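AxyAgu115A (Amphibacillus xylanus NBRC 15112, PDB 6NPS) probably removes glucuronic acid side groups from arabinoglucuronoxylan, as an alpha-glucuronidase of glycoside hydrolase family 115. Local coordinates at residues Lys93-Val101 against Tyr125-Lys133; Asp42-Gln50 against Leu146-Ser154. The protein carries 3 engineered substitutions. All blocks are in the same frame, centred on the assembly; numbering follows the deposited sequence.

Contact 1: residues Lys93-Val101 against Tyr125-Lys133; sequences KREVFLFQV and YGLFHLSEK
F97 and F99 of strand 97-106 form an aromatic cluster with H129 of helix 120-133, where this helix packs on the sheet. F97 lays one ring face on the helix backbone. G126 CA sits 3.4 Å from the centroid of the F97 ring, only 10° off its normal, a CH-pi contact. A side chain at G126 would run into F97 CG. The far end of the ring reaches H129, F97 CZ lying 3.7 Å from H129 CB. H129 then points its CD2 edge at the face of F99. The pair is edge-to-face, centroids 4.9 Å apart and planes at 80°. With CG anti to the backbone N (chi1 -166°), the H129 ring reaches the strand. K133 CD lies 3.7 Å from F99 CE2. With an alanine here in place of F97, G126 CA would probably lose its ring cover and H129 one aromatic neighbour. In the loop just before the strand, E95 CB meets the edge of the Y125 ring at CE2, 4.0 Å away. Salt bridges to R121 and R171 hold the E95 carboxylate. Strand 97-106 forms a hairpin with strand 109-117, and helix 120-133 returns across their face, as in two-layer alpha/beta folds.

Contact 2: residues Asp42-Gln50 against Leu146-Ser154; sequences DVELVFGYQ and LPARKESFS
R149 curls over the C-terminal end of helix 30-47, while P147 and K150 pack against V46 of the same helix. The R149 chain is bent at chi2 (-72°) and chi3 (-56°), which brings its guanidinium back onto the last carbonyls. V46 O lies at the guanidinium edge and accepts a weak bond from R149 NE at 3.1 Å. R149 NH2 makes a second weak bond to F47 O, and G48 CA lies over one guanidinium face. A water accepts from R149 NH2 at 2.6 Å and is also close to K150 O. G48 has positive phi just after the helix, and a CB there would collide with R149 NH2. The stronger bond to V46 O comes from the backbone: K150 N donates at 2.9 Å and is nearly straight (167°). V46 O thus holds two donors of the passing chain. The positive charge of R149 would probably be favoured by the carbonyl end of the helix.

The two methyls of V46 meet different partners. V46 CG2 meets P147 CG at 3.9 Å. The L45 side chain crosses the same proline at about a right angle, with L45 CB 3.8 Å from P147 CG. V46 CG1 lies alongside the methylene chain of K150, 3.5 Å from K150 CD, the two side chains pointing the same way. The F47 ring turns its edge to the segment 146-154. S152 N, E151 O and F153 CB lie near the plane of that ring, with F47 CZ 3.8 Å from F153 CB. Another water joins L45 O to P147 O, donating to both, and lies 2.7 Å from L45 O.

Strand 152-155 leads away to pair antiparallel with strand 5-8. F47 also packs on L7 of that strand and L12 of helix 9-12, and its carbonyl takes a bond from Q9. The loop residue V136 touches V46.

How the contacts relate
Contacts 1 and 2 have centres about 19 Å apart and meet where helix 120-133 packs against helix 30-47. L127 and F128, on the helix of contact 1, touch V32, I35 and V39 of the other helix. R207 links the pair: it forms a salt bridge with D42 of contact 2 and a weak hydrogen bond with S131 of contact 1. K133 O also lies 3.6 Å from F153 CE1. A bound glycerol, probably from crystallisation, lies about 4 Å from the H129 side chain. The contact centres lie about 29 and 33 Å from the chain centre. Contact 1 reaches the eight-stranded parallel sheet, consistent with the family's TIM barrel, through E95 and R171 on strand 170-174.

Contact 1: residues Lys93-Val101 against Tyr125-Lys133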
ATOM      1  N   LYS A  93     -27.180  38.182  46.742  1.00 54.08           N
ATOM      2  CA  LYS A  93     -27.113  37.147  45.718  1.00 47.39           C
ATOM      3  C   LYS A  93     -25.830  37.269  44.905  1.00 46.10           C
ATOM      4  O   LYS A  93     -25.216  38.328  44.833  1.00 46.85           O
ATOM      5  CB  LYS A  93     -28.322  37.216  44.793  1.00 48.38           C
ATOM      6  CG  LYS A  93     -29.584  36.750  45.493  1.00 53.92           C
ATOM      7  CD  LYS A  93     -30.736  36.682  44.554  1.00 53.68           C
ATOM      8  CE  LYS A  93     -31.960  36.152  45.286  1.00 61.66           C
ATOM      9  NZ  LYS A  93     -33.133  36.169  44.372  1.00 65.50           N
ATOM     10  N   ARG A  94     -25.442  36.163  44.260  1.00 44.21           N
ATOM     11  CA  ARG A  94     -24.174  36.057  43.555  1.00 41.52           C
ATOM     12  C   ARG A  94     -24.391  36.380  42.077  1.00 39.49           C
ATOM     13  O   ARG A  94     -25.171  35.700  41.411  1.00 41.35           O
ATOM     14  CB  ARG A  94     -23.613  34.647  43.720  1.00 43.91           C
ATOM     15  CG  ARG A  94     -22.251  34.403  43.058  1.00 54.69           C
ATOM     16  CD  ARG A  94     -21.690  32.990  43.338  1.00 64.50           C
ATOM     17  NE  ARG A  94     -22.698  32.051  43.843  1.00 80.45           N
ATOM     18  CZ  ARG A  94     -23.476  31.261  43.091  1.00 92.78           C
ATOM     19  NH1 ARG A  94     -23.398  31.269  41.755  1.00 93.02           N
ATOM     20  NH2 ARG A  94     -24.352  30.455  43.680  1.00 97.09           N
ATOM     21  N   GLU A  95     -23.696  37.403  41.573  1.00 36.35           N
ATOM     22  CA  GLU A  95     -23.665  37.725  40.147  1.00 36.04           C
ATOM     23  C   GLU A  95     -25.069  37.915  39.567  1.00 37.15           C
ATOM     24  O   GLU A  95     -25.393  37.415  38.492  1.00 36.17           O
ATOM     25  CB  GLU A  95     -22.883  36.648  39.386  1.00 36.99           C
ATOM     26  CG  GLU A  95     -21.462  36.492  39.949  1.00 41.26           C
ATOM     27  CD  GLU A  95     -20.569  35.485  39.208  1.00 46.82           C
ATOM     28  OE1 GLU A  95     -21.069  34.605  38.482  1.00 47.23           O
ATOM     29  OE2 GLU A  95     -19.333  35.566  39.390  1.00 51.47           O
ATOM     30  N   VAL A  96     -25.908  38.667  40.278  1.00 36.08           N
ATOM     31  CA  VAL A  96     -27.261  38.961  39.812  1.00 34.58           C
ATOM     32  C   VAL A  96     -27.387  40.464  39.534  1.00 36.75           C
ATOM     33  O   VAL A  96     -26.711  41.283  40.167  1.00 36.53           O
ATOM     34  CB  VAL A  96     -28.273  38.496  40.904  1.00 41.60           C
ATOM     35  CG1 VAL A  96     -29.550  39.292  40.857  1.00 48.74           C
ATOM     36  CG2 VAL A  96     -28.555  36.996  40.765  1.00 41.13           C
ATOM     37  N   PHE A  97     -28.314  40.861  38.651  1.00 39.45           N
ATOM     38  CA  PHE A  97     -28.561  42.293  38.511  1.00 34.46           C
ATOM     39  C   PHE A  97     -30.047  42.567  38.355  1.00 36.78           C
ATOM     40  O   PHE A  97     -30.842  41.681  38.027  1.00 37.75           O
ATOM     41  CB  PHE A  97     -27.773  42.899  37.329  1.00 32.00           C
ATOM     42  CG  PHE A  97     -28.118  42.291  36.016  1.00 35.23           C
ATOM     43  CD1 PHE A  97     -29.169  42.797  35.263  1.00 33.73           C
ATOM     44  CD2 PHE A  97     -27.413  41.203  35.538  1.00 33.85           C
ATOM     45  CE1 PHE A  97     -29.496  42.223  34.030  1.00 36.23           C
ATOM     46  CE2 PHE A  97     -27.726  40.631  34.318  1.00 38.81           C
ATOM     47  CZ  PHE A  97     -28.779  41.146  33.565  1.00 38.46           C
ATOM     48  N   LEU A  98     -30.400  43.812  38.637  1.00 39.75           N
ATOM     49  CA  LEU A  98     -31.712  44.385  38.380  1.00 35.56           C
ATOM     50  C   LEU A  98     -31.567  45.357  37.222  1.00 39.90           C
ATOM     51  O   LEU A  98     -30.616  46.146  37.183  1.00 42.41           O
ATOM     52  CB  LEU A  98     -32.224  45.110  39.628  1.00 40.70           C
ATOM     53  CG  LEU A  98     -33.417  46.056  39.490  1.00 45.67           C
ATOM     54  CD1 LEU A  98     -34.732  45.261  39.319  1.00 48.01           C
ATOM     55  CD2 LEU A  98     -33.483  46.970  40.705  1.00 51.60           C
ATOM     56  N   PHE A  99     -32.505  45.291  36.271  1.00 37.32           N
ATOM     57  CA  PHE A  99     -32.458  46.073  35.039  1.00 33.36           C
ATOM     58  C   PHE A  99     -33.870  46.649  34.941  1.00 39.15           C
ATOM     59  O   PHE A  99     -34.819  45.926  34.610  1.00 44.10           O
ATOM     60  CB  PHE A  99     -32.082  45.151  33.869  1.00 32.31           C
ATOM     61  CG  PHE A  99     -31.853  45.837  32.554  1.00 34.77           C
ATOM     62  CD1 PHE A  99     -30.558  46.158  32.144  1.00 38.23           C
ATOM     63  CD2 PHE A  99     -32.927  46.071  31.688  1.00 39.85           C
ATOM     64  CE1 PHE A  99     -30.330  46.742  30.895  1.00 39.28           C
ATOM     65  CE2 PHE A  99     -32.732  46.662  30.430  1.00 42.73           C
ATOM     66  CZ  PHE A  99     -31.420  47.000  30.034  1.00 46.41           C
ATOM     67  N   GLN A 100     -34.043  47.921  35.293  1.00 36.79           N
ATOM     68  CA  GLN A 100     -35.388  48.422  35.517  1.00 40.82           C
ATOM     69  C   GLN A 100     -35.492  49.871  35.068  1.00 42.76           C
ATOM     70  O   GLN A 100     -34.618  50.683  35.388  1.00 46.91           O
ATOM     71  CB  GLN A 100     -35.764  48.305  37.001  1.00 40.06           C
ATOM     72  CG  GLN A 100     -37.174  48.725  37.278  1.00 42.06           C
ATOM     73  CD  GLN A 100     -37.557  48.552  38.736  1.00 44.81           C
ATOM     74  OE1 GLN A 100     -36.723  48.199  39.567  1.00 47.28           O
ATOM     75  NE2 GLN A 100     -38.824  48.818  39.053  1.00 47.29           N
ATOM     76  N   VAL A 101     -36.606  50.205  34.378  1.00 41.14           N
ATOM     77  CA  VAL A 101     -36.896  51.588  34.004  1.00 40.27           C
ATOM     78  C   VAL A 101     -37.700  52.213  35.122  1.00 44.69           C
ATOM     79  O   VAL A 101     -38.619  51.579  35.667  1.00 49.23           O
ATOM     80  CB  VAL A 101     -37.649  51.666  32.659  1.00 44.08           C
ATOM     81  CG1 VAL A 101     -38.115  53.072  32.367  1.00 43.33           C
ATOM     82  CG2 VAL A 101     -36.776  51.138  31.530  1.00 40.94           C
ATOM     83  N   TYR A 125     -22.393  42.217  34.310  1.00 31.01           N
ATOM     84  CA  TYR A 125     -23.343  41.485  33.468  1.00 33.98           C
ATOM     85  C   TYR A 125     -24.563  42.336  33.120  1.00 30.70           C
ATOM     86  O   TYR A 125     -25.113  42.212  32.023  1.00 32.44           O
ATOM     87  CB  TYR A 125     -23.788  40.195  34.170  1.00 31.87           C
ATOM     88  CG  TYR A 125     -22.637  39.238  34.431  1.00 34.08           C
ATOM     89  CD1 TYR A 125     -21.492  39.246  33.625  1.00 32.26           C
ATOM     90  CD2 TYR A 125     -22.715  38.309  35.450  1.00 38.40           C
ATOM     91  CE1 TYR A 125     -20.421  38.356  33.875  1.00 36.05           C
ATOM     92  CE2 TYR A 125     -21.651  37.417  35.707  1.00 36.14           C
ATOM     93  CZ  TYR A 125     -20.519  37.450  34.932  1.00 38.65           C
ATOM     94  OH  TYR A 125     -19.507  36.558  35.234  1.00 39.00           O
ATOM     95  N   GLY A 126     -24.981  43.211  34.033  1.00 35.23           N
ATOM     96  CA  GLY A 126     -26.140  44.053  33.761  1.00 36.63           C
ATOM     97  C   GLY A 126     -25.829  45.148  32.752  1.00 35.46           C
ATOM     98  O   GLY A 126     -26.658  45.466  31.887  1.00 34.63           O
ATOM     99  N   LEU A 127     -24.633  45.740  32.853  1.00 34.79           N
ATOM    100  CA  LEU A 127     -24.152  46.662  31.826  1.00 37.37           C
ATOM    101  C   LEU A 127     -24.125  46.000  30.453  1.00 37.63           C
ATOM    102  O   LEU A 127     -24.664  46.538  29.478  1.00 38.05           O
ATOM    103  CB  LEU A 127     -22.777  47.182  32.211  1.00 29.90           C
ATOM    104  CG  LEU A 127     -22.887  48.242  33.309  1.00 35.31           C
ATOM    105  CD1 LEU A 127     -21.521  48.514  33.918  1.00 33.46           C
ATOM    106  CD2 LEU A 127     -23.522  49.565  32.816  1.00 35.78           C
ATOM    107  N   PHE A 128     -23.549  44.804  30.357  1.00 33.71           N
ATOM    108  CA  PHE A 128     -23.535  44.149  29.060  1.00 33.54           C
ATOM    109  C   PHE A 128     -24.933  43.691  28.639  1.00 35.49           C
ATOM    110  O   PHE A 128     -25.172  43.482  27.445  1.00 37.01           O
ATOM    111  CB  PHE A 128     -22.562  42.976  29.102  1.00 33.87           C
ATOM    112  CG  PHE A 128     -21.101  43.388  29.032  1.00 34.18           C
ATOM    113  CD1 PHE A 128     -20.694  44.452  28.219  1.00 33.18           C
ATOM    114  CD2 PHE A 128     -20.133  42.704  29.769  1.00 31.63           C
ATOM    115  CE1 PHE A 128     -19.330  44.805  28.112  1.00 31.99           C
ATOM    116  CE2 PHE A 128     -18.778  43.051  29.671  1.00 32.85           C
ATOM    117  CZ  PHE A 128     -18.379  44.097  28.831  1.00 31.44           C
ATOM    118  N   HIS A 129     -25.866  43.534  29.579  1.00 36.16           N
ATOM    119  CA  HIS A 129     -27.257  43.290  29.187  1.00 34.32           C
ATOM    120  C   HIS A 129     -27.806  44.478  28.402  1.00 35.89           C
ATOM    121  O   HIS A 129     -28.531  44.298  27.412  1.00 40.25           O
ATOM    122  CB  HIS A 129     -28.109  43.007  30.426  1.00 36.69           C
ATOM    123  CG  HIS A 129     -29.448  42.420  30.125  1.00 41.95           C
ATOM    124  ND1 HIS A 129     -29.626  41.097  29.774  1.00 42.36           N
ATOM    125  CD2 HIS A 129     -30.688  42.973  30.153  1.00 44.38           C
ATOM    126  CE1 HIS A 129     -30.915  40.862  29.598  1.00 46.99           C
ATOM    127  NE2 HIS A 129     -31.580  41.988  29.809  1.00 43.24           N
ATOM    128  N   LEU A 130     -27.458  45.705  28.806  1.00 34.87           N
ATOM    129  CA  LEU A 130     -27.849  46.854  27.989  1.00 36.10           C
ATOM    130  C   LEU A 130     -27.274  46.719  26.585  1.00 37.74           C
ATOM    131  O   LEU A 130     -27.983  46.891  25.580  1.00 35.65           O
ATOM    132  CB  LEU A 130     -27.377  48.160  28.642  1.00 31.59           C
ATOM    133  CG  LEU A 130     -27.503  49.407  27.743  1.00 36.59           C
ATOM    134  CD1 LEU A 130     -28.945  49.570  27.148  1.00 38.83           C
ATOM    135  CD2 LEU A 130     -27.084  50.696  28.516  1.00 36.17           C
ATOM    136  N   SER A 131     -25.986  46.363  26.506  1.00 37.47           N
ATOM    137  CA  SER A 131     -25.320  46.128  25.221  1.00 34.29           C
ATOM    138  C   SER A 131     -26.070  45.107  24.369  1.00 32.35           C
ATOM    139  O   SER A 131     -26.300  45.323  23.161  1.00 34.85           O
ATOM    140  CB  SER A 131     -23.892  45.667  25.530  1.00 41.98           C
ATOM    141  OG  SER A 131     -23.017  46.062  24.510  1.00 59.39           O
ATOM    142  N   GLU A 132     -26.526  44.032  25.013  1.00 35.10           N
ATOM    143  CA  GLU A 132     -27.293  42.984  24.337  1.00 42.71           C
ATOM    144  C   GLU A 132     -28.630  43.498  23.786  1.00 39.56           C
ATOM    145  O   GLU A 132     -29.003  43.170  22.660  1.00 36.97           O
ATOM    146  CB  GLU A 132     -27.533  41.805  25.281  1.00 58.38           C
ATOM    147  CG  GLU A 132     -28.345  40.675  24.669  1.00 80.33           C
ATOM    148  CD  GLU A 132     -28.639  39.565  25.659  1.00 97.69           C
ATOM    149  OE1 GLU A 132     -27.854  39.398  26.616  1.00102.16           O
ATOM    150  OE2 GLU A 132     -29.653  38.859  25.479  1.00103.97           O
ATOM    151  N   LYS A 133     -29.348  44.299  24.574  1.00 38.24           N
ATOM    152  CA  LYS A 133     -30.606  44.884  24.114  1.00 38.56           C
ATOM    153  C   LYS A 133     -30.407  45.908  23.001  1.00 35.74           C
ATOM    154  O   LYS A 133     -31.319  46.126  22.198  1.00 38.07           O
ATOM    155  CB  LYS A 133     -31.336  45.493  25.294  1.00 42.44           C
ATOM    156  CG  LYS A 133     -32.115  44.415  25.946  1.00 53.74           C
ATOM    157  CD  LYS A 133     -32.818  44.828  27.170  1.00 65.94           C
ATOM    158  CE  LYS A 133     -33.940  43.842  27.356  1.00 74.98           C
ATOM    159  NZ  LYS A 133     -34.781  43.668  26.109  1.00 78.36           N
TER

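Contact 2: residues Asp42-Gln50 against Leu146-Ser154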
ATOM      1  N   ASP A  42     -20.197  50.811  22.784  1.00 37.89           N
ATOM      2  CA  ASP A  42     -21.260  50.076  22.097  1.00 45.05           C
ATOM      3  C   ASP A  42     -22.410  51.008  21.687  1.00 42.57           C
ATOM      4  O   ASP A  42     -22.950  50.890  20.579  1.00 42.41           O
ATOM      5  CB  ASP A  42     -21.772  48.935  22.985  1.00 50.77           C
ATOM      6  CG  ASP A  42     -20.674  47.892  23.350  1.00 60.81           C
ATOM      7  OD1 ASP A  42     -19.542  47.939  22.805  1.00 66.28           O
ATOM      8  OD2 ASP A  42     -20.952  47.027  24.212  1.00 63.58           O
ATOM      9  N   VAL A  43     -22.781  51.956  22.554  1.00 39.03           N
ATOM     10  CA  VAL A  43     -23.810  52.926  22.181  1.00 39.71           C
ATOM     11  C   VAL A  43     -23.378  53.707  20.940  1.00 41.80           C
ATOM     12  O   VAL A  43     -24.171  53.923  20.010  1.00 41.35           O
ATOM     13  CB  VAL A  43     -24.115  53.854  23.372  1.00 39.05           C
ATOM     14  CG1 VAL A  43     -25.045  55.024  22.958  1.00 43.60           C
ATOM     15  CG2 VAL A  43     -24.720  53.029  24.549  1.00 38.22           C
ATOM     16  N   GLU A  44     -22.121  54.147  20.907  1.00 36.67           N
ATOM     17  CA  GLU A  44     -21.613  54.872  19.741  1.00 41.56           C
ATOM     18  C   GLU A  44     -21.661  54.019  18.472  1.00 40.49           C
ATOM     19  O   GLU A  44     -21.906  54.536  17.376  1.00 41.93           O
ATOM     20  CB  GLU A  44     -20.182  55.344  19.997  1.00 45.81           C
ATOM     21  CG  GLU A  44     -19.545  56.086  18.834  1.00 58.39           C
ATOM     22  CD  GLU A  44     -18.070  56.396  19.085  1.00 77.17           C
ATOM     23  OE1 GLU A  44     -17.398  56.880  18.143  1.00 85.21           O
ATOM     24  OE2 GLU A  44     -17.583  56.165  20.224  1.00 79.75           O
ATOM     25  N   LEU A  45     -21.428  52.713  18.585  1.00 38.03           N
ATOM     26  CA  LEU A  45     -21.445  51.899  17.371  1.00 36.54           C
ATOM     27  C   LEU A  45     -22.852  51.744  16.829  1.00 38.73           C
ATOM     28  O   LEU A  45     -23.035  51.620  15.609  1.00 41.81           O
ATOM     29  CB  LEU A  45     -20.863  50.519  17.642  1.00 38.01           C
ATOM     30  CG  LEU A  45     -19.379  50.465  17.996  1.00 41.66           C
ATOM     31  CD1 LEU A  45     -19.033  49.022  18.344  1.00 41.10           C
ATOM     32  CD2 LEU A  45     -18.533  50.959  16.826  1.00 48.52           C
ATOM     33  N   VAL A  46     -23.841  51.697  17.716  1.00 36.41           N
ATOM     34  CA  VAL A  46     -25.234  51.516  17.307  1.00 40.56           C
ATOM     35  C   VAL A  46     -25.803  52.812  16.743  1.00 37.89           C
ATOM     36  O   VAL A  46     -26.465  52.815  15.689  1.00 37.46           O
ATOM     37  CB  VAL A  46     -26.062  51.017  18.510  1.00 42.94           C
ATOM     38  CG1 VAL A  46     -27.556  51.023  18.178  1.00 42.42           C
ATOM     39  CG2 VAL A  46     -25.605  49.628  18.938  1.00 40.01           C
ATOM     40  N   PHE A  47     -25.594  53.937  17.453  1.00 37.07           N
ATOM     41  CA  PHE A  47     -26.230  55.198  17.066  1.00 38.59           C
ATOM     42  C   PHE A  47     -25.350  56.121  16.230  1.00 43.25           C
ATOM     43  O   PHE A  47     -25.877  57.029  15.572  1.00 42.73           O
ATOM     44  CB  PHE A  47     -26.729  55.934  18.327  1.00 43.42           C
ATOM     45  CG  PHE A  47     -27.830  55.199  19.049  1.00 38.66           C
ATOM     46  CD1 PHE A  47     -29.144  55.318  18.633  1.00 42.53           C
ATOM     47  CD2 PHE A  47     -27.542  54.344  20.100  1.00 38.21           C
ATOM     48  CE1 PHE A  47     -30.173  54.611  19.292  1.00 42.85           C
ATOM     49  CE2 PHE A  47     -28.537  53.650  20.760  1.00 43.01           C
ATOM     50  CZ  PHE A  47     -29.871  53.783  20.345  1.00 40.70           C
ATOM     51  N   GLY A  48     -24.037  55.914  16.204  1.00 45.91           N
ATOM     52  CA  GLY A  48     -23.162  56.759  15.418  1.00 46.49           C
ATOM     53  C   GLY A  48     -22.652  58.007  16.104  1.00 47.75           C
ATOM     54  O   GLY A  48     -21.999  58.828  15.449  1.00 47.60           O
ATOM     55  N   TYR A  49     -22.919  58.191  17.397  1.00 45.98           N
ATOM     56  CA  TYR A  49     -22.461  59.387  18.095  1.00 45.00           C
ATOM     57  C   TYR A  49     -22.014  58.995  19.498  1.00 47.76           C
ATOM     58  O   TYR A  49     -22.563  58.072  20.108  1.00 48.38           O
ATOM     59  CB  TYR A  49     -23.563  60.473  18.147  1.00 45.55           C
ATOM     60  CG  TYR A  49     -24.006  60.986  16.777  1.00 48.85           C
ATOM     61  CD1 TYR A  49     -23.277  61.967  16.108  1.00 49.87           C
ATOM     62  CD2 TYR A  49     -25.150  60.494  16.166  1.00 51.08           C
ATOM     63  CE1 TYR A  49     -23.681  62.446  14.850  1.00 53.43           C
ATOM     64  CE2 TYR A  49     -25.558  60.954  14.912  1.00 54.39           C
ATOM     65  CZ  TYR A  49     -24.820  61.926  14.255  1.00 58.10           C
ATOM     66  OH  TYR A  49     -25.230  62.386  13.011  1.00 60.02           O
ATOM     67  N   GLN A  50     -21.011  59.686  20.005  1.00 47.37           N
ATOM     68  CA  GLN A  50     -20.397  59.273  21.264  1.00 53.51           C
ATOM     69  C   GLN A  50     -21.230  59.755  22.450  1.00 50.46           C
ATOM     70  O   GLN A  50     -21.435  60.966  22.593  1.00 50.33           O
ATOM     71  CB  GLN A  50     -18.984  59.823  21.353  1.00 60.90           C
ATOM     72  CG  GLN A  50     -18.155  59.274  22.496  1.00 68.74           C
ATOM     73  CD  GLN A  50     -16.815  59.997  22.622  1.00 82.13           C
ATOM     74  OE1 GLN A  50     -16.389  60.720  21.711  1.00 85.17           O
ATOM     75  NE2 GLN A  50     -16.156  59.821  23.764  1.00 86.29           N
ATOM     76  N   LEU A 146     -19.819  44.087  13.915  1.00 45.86           N
ATOM     77  CA  LEU A 146     -20.427  45.418  14.079  1.00 45.62           C
ATOM     78  C   LEU A 146     -21.939  45.310  14.273  1.00 42.52           C
ATOM     79  O   LEU A 146     -22.607  44.600  13.520  1.00 45.66           O
ATOM     80  CB  LEU A 146     -20.145  46.289  12.865  1.00 50.45           C
ATOM     81  CG  LEU A 146     -18.682  46.686  12.704  1.00 58.71           C
ATOM     82  CD1 LEU A 146     -18.494  47.406  11.377  1.00 63.80           C
ATOM     83  CD2 LEU A 146     -18.216  47.539  13.878  1.00 57.83           C
ATOM     84  N   PRO A 147     -22.523  46.021  15.233  1.00 42.86           N
ATOM     85  CA  PRO A 147     -23.972  45.923  15.418  1.00 43.98           C
ATOM     86  C   PRO A 147     -24.736  46.677  14.342  1.00 39.87           C
ATOM     87  O   PRO A 147     -24.233  47.627  13.738  1.00 42.44           O
ATOM     88  CB  PRO A 147     -24.192  46.540  16.807  1.00 42.29           C
ATOM     89  CG  PRO A 147     -23.075  47.449  17.009  1.00 42.97           C
ATOM     90  CD  PRO A 147     -21.888  46.854  16.269  1.00 44.05           C
ATOM     91  N   ALA A 148     -25.967  46.236  14.095  1.00 38.35           N
ATOM     92  CA  ALA A 148     -26.845  47.004  13.215  1.00 41.48           C
ATOM     93  C   ALA A 148     -27.059  48.417  13.763  1.00 38.20           C
ATOM     94  O   ALA A 148     -27.207  48.616  14.967  1.00 41.56           O
ATOM     95  CB  ALA A 148     -28.190  46.301  13.057  1.00 47.50           C
ATOM     96  N   ARG A 149     -27.003  49.406  12.870  1.00 43.49           N
ATOM     97  CA  ARG A 149     -27.253  50.798  13.235  1.00 44.32           C
ATOM     98  C   ARG A 149     -28.725  51.020  13.613  1.00 47.90           C
ATOM     99  O   ARG A 149     -29.630  50.398  13.049  1.00 46.98           O
ATOM    100  CB  ARG A 149     -26.855  51.715  12.073  1.00 45.20           C
ATOM    101  CG  ARG A 149     -25.356  51.679  11.798  1.00 49.44           C
ATOM    102  CD  ARG A 149     -24.568  52.408  12.922  1.00 51.26           C
ATOM    103  NE  ARG A 149     -25.069  53.768  13.057  1.00 55.54           N
ATOM    104  CZ  ARG A 149     -24.561  54.818  12.420  1.00 58.90           C
ATOM    105  NH1 ARG A 149     -23.504  54.674  11.626  1.00 61.97           N
ATOM    106  NH2 ARG A 149     -25.108  56.016  12.582  1.00 62.64           N
ATOM    107  N   LYS A 150     -28.956  51.907  14.594  1.00 44.74           N
ATOM    108  CA  LYS A 150     -30.286  52.289  15.059  1.00 46.20           C
ATOM    109  C   LYS A 150     -30.397  53.806  15.095  1.00 45.12           C
ATOM    110  O   LYS A 150     -29.441  54.508  15.433  1.00 46.70           O
ATOM    111  CB  LYS A 150     -30.586  51.802  16.497  1.00 49.15           C
ATOM    112  CG  LYS A 150     -30.970  50.353  16.733  1.00 49.89           C
ATOM    113  CD  LYS A 150     -30.969  50.147  18.239  1.00 54.33           C
ATOM    114  CE  LYS A 150     -31.853  49.021  18.684  1.00 61.62           C
ATOM    115  NZ  LYS A 150     -31.527  47.792  17.931  1.00 65.48           N
ATOM    116  N   GLU A 151     -31.584  54.314  14.795  1.00 45.28           N
ATOM    117  CA  GLU A 151     -31.861  55.718  15.077  1.00 45.77           C
ATOM    118  C   GLU A 151     -32.445  55.914  16.473  1.00 45.45           C
ATOM    119  O   GLU A 151     -32.236  56.975  17.080  1.00 46.22           O
ATOM    120  CB  GLU A 151     -32.809  56.299  14.026  1.00 48.88           C
ATOM    121  CG  GLU A 151     -32.156  56.444  12.674  1.00 61.20           C
ATOM    122  CD  GLU A 151     -32.779  57.547  11.815  1.00 72.37           C
ATOM    123  OE1 GLU A 151     -33.989  57.839  11.986  1.00 74.06           O
ATOM    124  OE2 GLU A 151     -32.043  58.123  10.976  1.00 73.31           O
ATOM    125  N   SER A 152     -33.120  54.900  17.012  1.00 40.74           N
ATOM    126  CA  SER A 152     -33.843  55.040  18.271  1.00 40.64           C
ATOM    127  C   SER A 152     -34.083  53.663  18.870  1.00 43.37           C
ATOM    128  O   SER A 152     -34.109  52.652  18.167  1.00 45.23           O
ATOM    129  CB  SER A 152     -35.189  55.757  18.069  1.00 62.62           C
ATOM    130  OG  SER A 152     -35.771  56.086  19.326  1.00 69.34           O
ATOM    131  N   PHE A 153     -34.268  53.651  20.187  1.00 44.02           N
ATOM    132  CA  PHE A 153     -34.359  52.451  21.013  1.00 45.74           C
ATOM    133  C   PHE A 153     -35.329  52.786  22.134  1.00 45.34           C
ATOM    134  O   PHE A 153     -35.301  53.907  22.649  1.00 44.35           O
ATOM    135  CB  PHE A 153     -32.978  52.067  21.563  1.00 48.57           C
ATOM    136  CG  PHE A 153     -33.007  51.094  22.713  1.00 51.13           C
ATOM    137  CD1 PHE A 153     -33.199  49.743  22.482  1.00 51.78           C
ATOM    138  CD2 PHE A 153     -32.810  51.530  24.019  1.00 56.59           C
ATOM    139  CE1 PHE A 153     -33.234  48.845  23.515  1.00 51.44           C
ATOM    140  CE2 PHE A 153     -32.829  50.630  25.078  1.00 59.71           C
ATOM    141  CZ  PHE A 153     -33.040  49.283  24.819  1.00 58.17           C
ATOM    142  N   SER A 154     -36.219  51.860  22.482  1.00 41.45           N
ATOM    143  CA  SER A 154     -37.131  52.165  23.578  1.00 48.44           C
ATOM    144  C   SER A 154     -37.355  50.950  24.450  1.00 45.19           C
ATOM    145  O   SER A 154     -37.226  49.812  23.996  1.00 45.93           O
ATOM    146  CB  SER A 154     -38.481  52.676  23.080  1.00 52.75           C
ATOM    147  OG  SER A 154     -38.282  53.845  22.333  1.00 60.86           O
TER
HETATM  148  O   HOH W   1     -21.914  49.580  14.150  1.00 44.81           O
HETATM  149  O   HOH W   2     -27.439  55.118  13.370  1.00 52.51           O